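Local structure of auracyanin-B-2 (Chloroflexus aurantiacus, 1QHQ) at residues V19-A24 / T33-P38; V43-V48 / A95-L100; V60-N63 / V68-A71. The protein carries a type I blue copper and probably serves as a soluble electron acceptor for the membrane-bound alternative complex III. One frame throughout, in Å; residues are numbered along the deposited sequence.

Contact 1: V19-A24 / T33-P38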
loop_
_atom_site.group_PDB
_atom_site.type_symbol
_atom_site.label_atom_id
_atom_site.label_comp_id
_atom_site.label_asym_id
_atom_site.label_seq_id
_atom_site.Cartn_x
_atom_site.Cartn_y
_atom_site.Cartn_z
ATOM N N VAL A 19 -1.637 5.994 -10.893
ATOM C CA VAL A 19 -1.762 4.541 -11.227
ATOM C C VAL A 19 -2.932 3.963 -10.417
ATOM O O VAL A 19 -3.086 4.320 -9.246
ATOM C CB VAL A 19 -0.470 3.798 -10.911
ATOM C CG1 VAL A 19 -0.041 4.013 -9.461
ATOM C CG2 VAL A 19 -0.635 2.283 -11.141
ATOM N N GLU A 20 -3.712 3.119 -11.046
ATOM C CA GLU A 20 -4.881 2.511 -10.376
ATOM C C GLU A 20 -4.512 1.109 -9.862
ATOM O O GLU A 20 -3.935 0.336 -10.613
ATOM C CB GLU A 20 -5.982 2.259 -11.433
ATOM C CG GLU A 20 -6.963 3.378 -11.593
ATOM C CD GLU A 20 -8.315 3.137 -10.958
ATOM O OE1 GLU A 20 -8.860 2.017 -11.025
ATOM O OE2 GLU A 20 -8.867 4.114 -10.398
ATOM N N VAL A 21 -4.874 0.837 -8.623
ATOM C CA VAL A 21 -4.761 -0.573 -8.141
ATOM C C VAL A 21 -6.168 -0.989 -7.715
ATOM O O VAL A 21 -6.875 -0.171 -7.127
ATOM C CB VAL A 21 -3.800 -0.648 -6.968
ATOM C CG1 VAL A 21 -3.877 -1.998 -6.247
ATOM C CG2 VAL A 21 -2.376 -0.387 -7.443
ATOM N N ARG A 22 -6.510 -2.239 -7.962
ATOM C CA ARG A 22 -7.827 -2.736 -7.545
ATOM C C ARG A 22 -7.579 -4.004 -6.674
ATOM O O ARG A 22 -6.580 -4.683 -6.867
ATOM C CB ARG A 22 -8.739 -3.140 -8.691
ATOM C CG ARG A 22 -8.878 -2.184 -9.829
ATOM C CD ARG A 22 -10.142 -1.383 -9.885
ATOM N NE ARG A 22 -10.124 -0.431 -11.016
ATOM C CZ ARG A 22 -11.086 -0.314 -11.918
ATOM N NH1 ARG A 22 -12.178 -1.069 -11.859
ATOM N NH2 ARG A 22 -10.980 0.578 -12.918
ATOM N N ALA A 23 -8.614 -4.298 -5.905
ATOM C CA ALA A 23 -8.588 -5.570 -5.139
ATOM C C ALA A 23 -9.093 -6.687 -6.025
ATOM O O ALA A 23 -9.849 -6.453 -6.986
ATOM C CB ALA A 23 -9.481 -5.399 -3.912
ATOM N N ALA A 24 -8.614 -7.914 -5.772
ATOM C CA ALA A 24 -9.318 -9.059 -6.444
ATOM C C ALA A 24 -10.739 -9.080 -5.841
ATOM O O ALA A 24 -10.893 -8.763 -4.663
ATOM C CB ALA A 24 -8.597 -10.345 -6.098
ATOM N N THR A 33 -0.366 -7.639 -9.386
ATOM C CA THR A 33 0.685 -8.151 -8.495
ATOM C C THR A 33 2.058 -7.630 -8.884
ATOM O O THR A 33 3.043 -7.884 -8.202
ATOM C CB THR A 33 0.717 -9.691 -8.507
ATOM O OG1 THR A 33 0.935 -10.130 -9.849
ATOM C CG2 THR A 33 -0.627 -10.225 -7.997
ATOM N N SER A 34 2.076 -6.789 -9.943
ATOM C CA SER A 34 3.297 -6.047 -10.243
ATOM C C SER A 34 2.952 -4.613 -10.680
ATOM O O SER A 34 1.966 -4.325 -11.300
ATOM C CB SER A 34 4.169 -6.732 -11.260
ATOM O OG SER A 34 3.780 -6.477 -12.571
ATOM N N LEU A 35 3.832 -3.693 -10.238
ATOM C CA LEU A 35 3.707 -2.300 -10.669
ATOM C C LEU A 35 5.133 -1.850 -11.103
ATOM O O LEU A 35 6.084 -2.418 -10.614
ATOM C CB LEU A 35 3.274 -1.411 -9.497
ATOM C CG LEU A 35 1.805 -1.581 -9.058
ATOM C CD1 LEU A 35 1.514 -0.769 -7.822
ATOM C CD2 LEU A 35 0.849 -1.217 -10.190
ATOM N N SER A 36 5.119 -0.810 -11.932
ATOM C CA SER A 36 6.432 -0.261 -12.377
ATOM C C SER A 36 6.312 1.268 -12.369
ATOM O O SER A 36 5.349 1.764 -12.957
ATOM C CB SER A 36 6.574 -0.722 -13.857
ATOM O OG SER A 36 7.813 -0.432 -14.385
ATOM N N LEU A 37 7.255 1.971 -11.800
ATOM C CA LEU A 37 7.200 3.466 -11.849
ATOM C C LEU A 37 8.655 3.943 -11.936
ATOM O O LEU A 37 9.558 3.338 -11.392
ATOM C CB LEU A 37 6.591 3.969 -10.541
ATOM C CG LEU A 37 5.120 3.636 -10.238
ATOM C CD1 LEU A 37 4.829 3.968 -8.784
ATOM C CD2 LEU A 37 4.233 4.460 -11.192
ATOM N N PRO A 38 8.830 5.159 -12.475
ATOM C CA PRO A 38 10.172 5.757 -12.473
ATOM C C PRO A 38 10.543 6.223 -11.087
ATOM O O PRO A 38 9.647 6.569 -10.307
ATOM C CB PRO A 38 10.014 6.924 -13.439
ATOM C CG PRO A 38 8.572 7.307 -13.354
ATOM C CD PRO A 38 7.827 5.979 -13.110
#
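Val19 and Leu35 mark the closest approach of the two backbones, with CA atoms 8.8 Å apart, so strands 17-22 and 34-38 meet through side chains and without hydrogen bonds between the segments. Leu35 straddles two valines of the facing strand. Its CD2 meets CG2 of Val19 at 3.9 Å, while its CD1 reaches CG2 of Val21, also at 3.9 Å. The leucine places CG anti to its own carbonyl carbon (chi1 -72°), and CD1 then continues the extended chain (chi2 174°), which spreads the two methyls over successive inward residues of strand 17-22. The valines answer with differently placed branches: on Val19 the touching CG2 lies anti to the backbone N, on Val21 it lies beside its own backbone N, anti to the carbonyl carbon. Both pairs are plain methyl contacts, with the side chains meeting at a slant. Leu37 comes near as a looser neighbour, its CD2 4.6 Å from CG1 of Val19. This is the layer-to-layer packing of a cupredoxin beta sandwich: strand 17-22 belongs to the three-stranded sheet, where Val19 and Val21 share backbone bonds with strand 42-49, and strand 34-38 is an edge strand of the five-stranded sheet, where Leu35 also touches Leu136. Val21 goes deeper than Val19 and packs against Phe47 and Phe30; its side chain lies about 7 Å from that of the copper ligand Met132. The alternating Glu20 turns away from Leu35. In one of its two conformers OE1 takes NE of Arg22 at 2.8 Å, so this salt bridge is doubtful as a permanent tie.

Contact 2: V43-V48 / A95-L100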
loop_
_atom_site.group_PDB
_atom_site.type_symbol
_atom_site.label_atom_id
_atom_site.label_comp_id
_atom_site.label_asym_id
_atom_site.label_seq_id
_atom_site.Cartn_x
_atom_site.Cartn_y
_atom_site.Cartn_z
ATOM N N VAL A 43 3.813 10.373 -7.611
ATOM C CA VAL A 43 2.750 9.528 -8.191
ATOM C C VAL A 43 1.544 9.532 -7.273
ATOM O O VAL A 43 1.717 9.507 -6.050
ATOM C CB VAL A 43 3.225 8.050 -8.330
ATOM C CG1 VAL A 43 2.104 7.148 -8.751
ATOM C CG2 VAL A 43 4.417 7.995 -9.284
ATOM N N ARG A 44 0.350 9.631 -7.836
ATOM C CA ARG A 44 -0.858 9.348 -7.074
ATOM C C ARG A 44 -1.326 7.925 -7.372
ATOM O O ARG A 44 -1.628 7.567 -8.492
ATOM C CB ARG A 44 -1.995 10.334 -7.350
ATOM C CG ARG A 44 -3.143 10.073 -6.274
ATOM C CD ARG A 44 -4.325 10.972 -6.620
ATOM N NE ARG A 44 -4.998 10.552 -7.827
ATOM C CZ ARG A 44 -5.346 11.162 -8.902
ATOM N NH1 ARG A 44 -5.109 12.508 -9.025
ATOM N NH2 ARG A 44 -5.918 10.552 -9.935
ATOM N N LEU A 45 -1.387 7.122 -6.271
ATOM C CA LEU A 45 -1.884 5.758 -6.427
ATOM C C LEU A 45 -3.348 5.726 -5.941
ATOM O O LEU A 45 -3.637 6.242 -4.855
ATOM C CB LEU A 45 -1.049 4.833 -5.518
ATOM C CG LEU A 45 -1.360 3.332 -5.617
ATOM C CD1 LEU A 45 -0.196 2.501 -5.143
ATOM C CD2 LEU A 45 -2.620 2.999 -4.804
ATOM N N ASP A 46 -4.215 5.327 -6.826
ATOM C CA ASP A 46 -5.653 5.246 -6.504
ATOM C C ASP A 46 -5.987 3.753 -6.236
ATOM O O ASP A 46 -5.932 2.981 -7.181
ATOM C CB ASP A 46 -6.484 5.767 -7.662
ATOM C CG ASP A 46 -6.168 7.250 -7.984
ATOM O OD1 ASP A 46 -5.836 7.945 -7.030
ATOM O OD2 ASP A 46 -6.423 7.638 -9.140
ATOM N N PHE A 47 -6.340 3.452 -4.994
ATOM C CA PHE A 47 -6.721 2.033 -4.694
ATOM C C PHE A 47 -8.249 1.953 -4.564
ATOM O O PHE A 47 -8.862 2.665 -3.767
ATOM C CB PHE A 47 -6.080 1.674 -3.351
ATOM C CG PHE A 47 -6.335 0.239 -2.914
ATOM C CD1 PHE A 47 -6.435 -0.739 -3.869
ATOM C CD2 PHE A 47 -6.487 -0.053 -1.587
ATOM C CE1 PHE A 47 -6.733 -2.066 -3.498
ATOM C CE2 PHE A 47 -6.746 -1.377 -1.218
ATOM C CZ PHE A 47 -6.836 -2.362 -2.158
ATOM N N VAL A 48 -8.841 1.237 -5.512
ATOM C CA VAL A 48 -10.296 1.029 -5.508
ATOM C C VAL A 48 -10.598 -0.375 -4.946
ATOM O O VAL A 48 -10.106 -1.369 -5.460
ATOM C CB VAL A 48 -10.819 1.087 -6.963
ATOM C CG1 VAL A 48 -12.334 0.989 -6.973
ATOM C CG2 VAL A 48 -10.365 2.417 -7.606
ATOM N N ALA A 95 4.722 4.533 1.869
ATOM C CA ALA A 95 3.432 5.128 1.580
ATOM C C ALA A 95 2.313 4.103 1.830
ATOM O O ALA A 95 2.487 2.912 1.594
ATOM C CB ALA A 95 3.357 5.482 0.056
ATOM N N TRP A 96 1.153 4.615 2.246
ATOM C CA TRP A 96 -0.005 3.726 2.359
ATOM C C TRP A 96 -1.291 4.537 2.144
ATOM O O TRP A 96 -1.333 5.731 2.442
ATOM C CB TRP A 96 -0.073 2.975 3.665
ATOM C CG TRP A 96 -0.169 3.795 4.902
ATOM C CD1 TRP A 96 -1.318 4.206 5.532
ATOM C CD2 TRP A 96 0.916 4.244 5.733
ATOM N NE1 TRP A 96 -1.001 4.970 6.629
ATOM C CE2 TRP A 96 0.354 4.925 6.834
ATOM C CE3 TRP A 96 2.301 4.090 5.671
ATOM C CZ2 TRP A 96 1.129 5.448 7.855
ATOM C CZ3 TRP A 96 3.079 4.599 6.694
ATOM C CH2 TRP A 96 2.498 5.305 7.762
ATOM N N THR A 97 -2.316 3.829 1.687
ATOM C CA THR A 97 -3.666 4.400 1.669
ATOM C C THR A 97 -4.302 4.092 3.056
ATOM O O THR A 97 -3.857 3.160 3.720
ATOM C CB THR A 97 -4.572 3.768 0.626
ATOM O OG1 THR A 97 -4.794 2.366 0.952
ATOM C CG2 THR A 97 -3.995 3.769 -0.774
ATOM N N ALA A 98 -5.385 4.777 3.325
ATOM C CA ALA A 98 -6.258 4.386 4.436
ATOM C C ALA A 98 -6.742 2.946 4.177
ATOM O O ALA A 98 -6.702 2.398 3.097
ATOM C CB ALA A 98 -7.463 5.318 4.439
ATOM N N MET A 99 -7.295 2.391 5.270
ATOM C CA MET A 99 -7.908 1.054 5.168
ATOM C C MET A 99 -9.347 1.239 4.663
ATOM O O MET A 99 -10.075 2.043 5.250
ATOM C CB MET A 99 -7.892 0.438 6.572
ATOM C CG MET A 99 -8.390 -1.015 6.562
ATOM S SD MET A 99 -7.331 -2.099 5.612
ATOM C CE MET A 99 -5.855 -2.139 6.583
ATOM N N LEU A 100 -9.661 0.624 3.556
ATOM C CA LEU A 100 -10.877 0.894 2.821
ATOM C C LEU A 100 -11.908 -0.224 3.001
ATOM O O LEU A 100 -11.579 -1.390 2.826
ATOM C CB LEU A 100 -10.531 0.943 1.297
ATOM C CG LEU A 100 -9.438 1.992 0.988
ATOM C CD1 LEU A 100 -9.088 1.918 -0.485
ATOM C CD2 LEU A 100 -9.910 3.394 1.349
#
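Phe47 reaches from strand 42-49 toward Thr97 and Leu100 in the loop 97-100, its CG anti to the backbone N (chi1 -178°). At the root of the side chain, CB lies 3.9 Å from CG2 of Thr97, with CD1 of Leu100 a little further off. One atom along, CG has the same leucine methyl at 4.0 Å. The ring then brings CD2 to 3.4 Å from Leu100 CD1, a tight apolar contact, and that methyl is equally near the backbone O of Phe47. CD2 also has OG1 of Thr97 at 3.9 Å. Beyond it CE2 is still beside Leu100 CD1, and the side chain as a whole comes within about 4 Å of those of His57 and Met132.

Thr97 crosses the phenylalanine at about a right angle and presents two branches, CG2 to the CB of Phe47 and OG1 to its CD2. Its hydroxyl donates to the carbonyl O of Ala98 at 2.9 Å, from 27° off the carbonyl plane, and is also hydrogen-bonded to the backbone N of Trp59. A valine here would lack that hydroxyl, and the backbone groups of Ala98 and Trp59 would probably lose their common partner, leaving the loop beside Phe47 less firmly set. On the far side of strand 42-49, Arg44 grips Asp46 side-on, NE and NH2 each meeting a different carboxylate oxygen. The buried side is the interior of the cupredoxin sandwich, beneath the type I blue copper site.

Contact 3: V60-N63 / V68-A71. With SO4 (sulfate ion), chain E.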
loop_
_atom_site.group_PDB
_atom_site.type_symbol
_atom_site.label_atom_id
_atom_site.label_comp_id
_atom_site.label_asym_id
_atom_site.label_seq_id
_atom_site.Cartn_x
_atom_site.Cartn_y
_atom_site.Cartn_z
ATOM N N VAL A 60 0.022 -0.691 0.843
ATOM C CA VAL A 60 1.158 -0.247 1.636
ATOM C C VAL A 60 2.474 -0.570 0.926
ATOM O O VAL A 60 2.783 -1.702 0.675
ATOM C CB VAL A 60 1.234 -0.905 3.034
ATOM C CG1 VAL A 60 2.396 -0.314 3.847
ATOM C CG2 VAL A 60 -0.075 -0.661 3.778
ATOM N N LEU A 61 3.220 0.510 0.586
ATOM C CA LEU A 61 4.535 0.276 -0.075
ATOM C C LEU A 61 5.633 0.294 0.974
ATOM O O LEU A 61 5.714 1.227 1.753
ATOM C CB LEU A 61 4.742 1.442 -1.077
ATOM C CG LEU A 61 6.140 1.355 -1.761
ATOM C CD1 LEU A 61 6.168 0.108 -2.641
ATOM C CD2 LEU A 61 6.368 2.590 -2.624
ATOM N N VAL A 62 6.441 -0.765 1.014
ATOM C CA VAL A 62 7.485 -0.846 2.020
ATOM C C VAL A 62 8.874 -0.723 1.382
ATOM O O VAL A 62 9.046 -1.017 0.219
ATOM C CB VAL A 62 7.397 -2.091 2.893
ATOM C CG1 VAL A 62 5.964 -2.255 3.437
ATOM C CG2 VAL A 62 7.848 -3.324 2.176
ATOM N N ASN A 63 9.806 -0.260 2.228
ATOM C CA ASN A 63 11.180 0.002 1.747
ATOM C C ASN A 63 12.028 -1.247 1.779
ATOM O O ASN A 63 12.999 -1.361 2.548
ATOM C CB ASN A 63 11.746 1.113 2.635
ATOM C CG ASN A 63 13.146 1.551 2.195
ATOM O OD1 ASN A 63 13.960 1.865 3.089
ATOM N ND2 ASN A 63 13.407 1.530 0.919
ATOM N N VAL A 68 11.266 -6.739 5.614
ATOM C CA VAL A 68 10.762 -5.388 5.944
ATOM C C VAL A 68 9.236 -5.385 5.943
ATOM O O VAL A 68 8.594 -4.812 6.847
ATOM C CB VAL A 68 11.346 -4.397 4.924
ATOM C CG1 VAL A 68 10.650 -3.069 4.900
ATOM C CG2 VAL A 68 12.850 -4.197 5.254
ATOM N N ALA A 69 8.639 -6.096 5.012
ATOM C CA ALA A 69 7.183 -6.176 4.903
ATOM C C ALA A 69 6.577 -6.770 6.161
ATOM O O ALA A 69 5.512 -6.354 6.605
ATOM C CB ALA A 69 6.750 -6.944 3.667
ATOM N N ALA A 70 7.223 -7.817 6.688
ATOM C CA ALA A 70 6.723 -8.464 7.907
ATOM C C ALA A 70 6.781 -7.516 9.073
ATOM O O ALA A 70 5.824 -7.435 9.855
ATOM C CB ALA A 70 7.544 -9.722 8.177
ATOM N N ALA A 71 7.836 -6.704 9.157
ATOM C CA ALA A 71 7.979 -5.712 10.192
ATOM C C ALA A 71 6.879 -4.647 10.112
ATOM O O ALA A 71 6.234 -4.359 11.112
ATOM C CB ALA A 71 9.342 -5.043 10.206
HETATM S S SO4 E . 14.378 -7.288 3.083
HETATM O O1 SO4 E . 13.035 -7.317 3.723
HETATM O O2 SO4 E . 15.449 -7.267 4.143
HETATM O O3 SO4 E . 14.527 -6.025 2.263
HETATM O O4 SO4 E . 14.552 -8.482 2.203
#
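Val62 and Val68 form the close-packed half of this strand-to-helix contact. With CG1 of Val62 beside its backbone N (chi1 -50°), CG2 is turned to the helix and enters the notch between two consecutive residues of helix 66-77. It lies 3.9 Å from CG1 of Val68. CA of Ala69 is 4.0 Å from the same CG2 of Val62, and the smallness of the alanine is consistent with this close approach of the helix backbone. The two valine side chains lie alongside each other and point opposite ways, and CG1 of Val68 carries on to the backbone O of Asn63 at 3.7 Å. Ala69 also touches Leu119, and Val62 also meets Val72, one helical turn beyond Val68.

The outer side is looser and polar. Asn63 gives the helix little beyond its carbonyl, and Val68, only partly exposed, has its other methyl beside a sulfate ion, CG2 standing 3.5 Å from sulfate O1. That same oxygen accepts the backbone N-H of Val68 at 2.7 Å, with an angle of 156° at the hydrogen; N of Gly65, just before the helix, binds the ion too. Aliphatic packing thus fixes the inner face of the helix. The sulfate, probably from the crystallisation liquor, is consistent with a helix start whose N-H groups attract anions, and gives no evidence of a physiological ligand.

Overall arrangement
Contacts 1 and 2 share the three-stranded sheet and lie about 10 Å apart, centre to centre. They join directly through backbone bonds, Val21 N to Asp46 O at 2.8 Å and Val19 O to Asp46 N at 2.9 Å. Contact 3 is nested in the chain between the two segments of contact 2 and linked to it within the five-stranded sheet by Leu61 N and Ala95 O, 2.7 Å apart; contacts 1 and 3 do not touch. Distance from the copper grows in steps: about 6 Å from the Phe47 side chain in contact 2, about 10 Å from that of Val21 in contact 1 and about 13 Å from that of Val62 in contact 3.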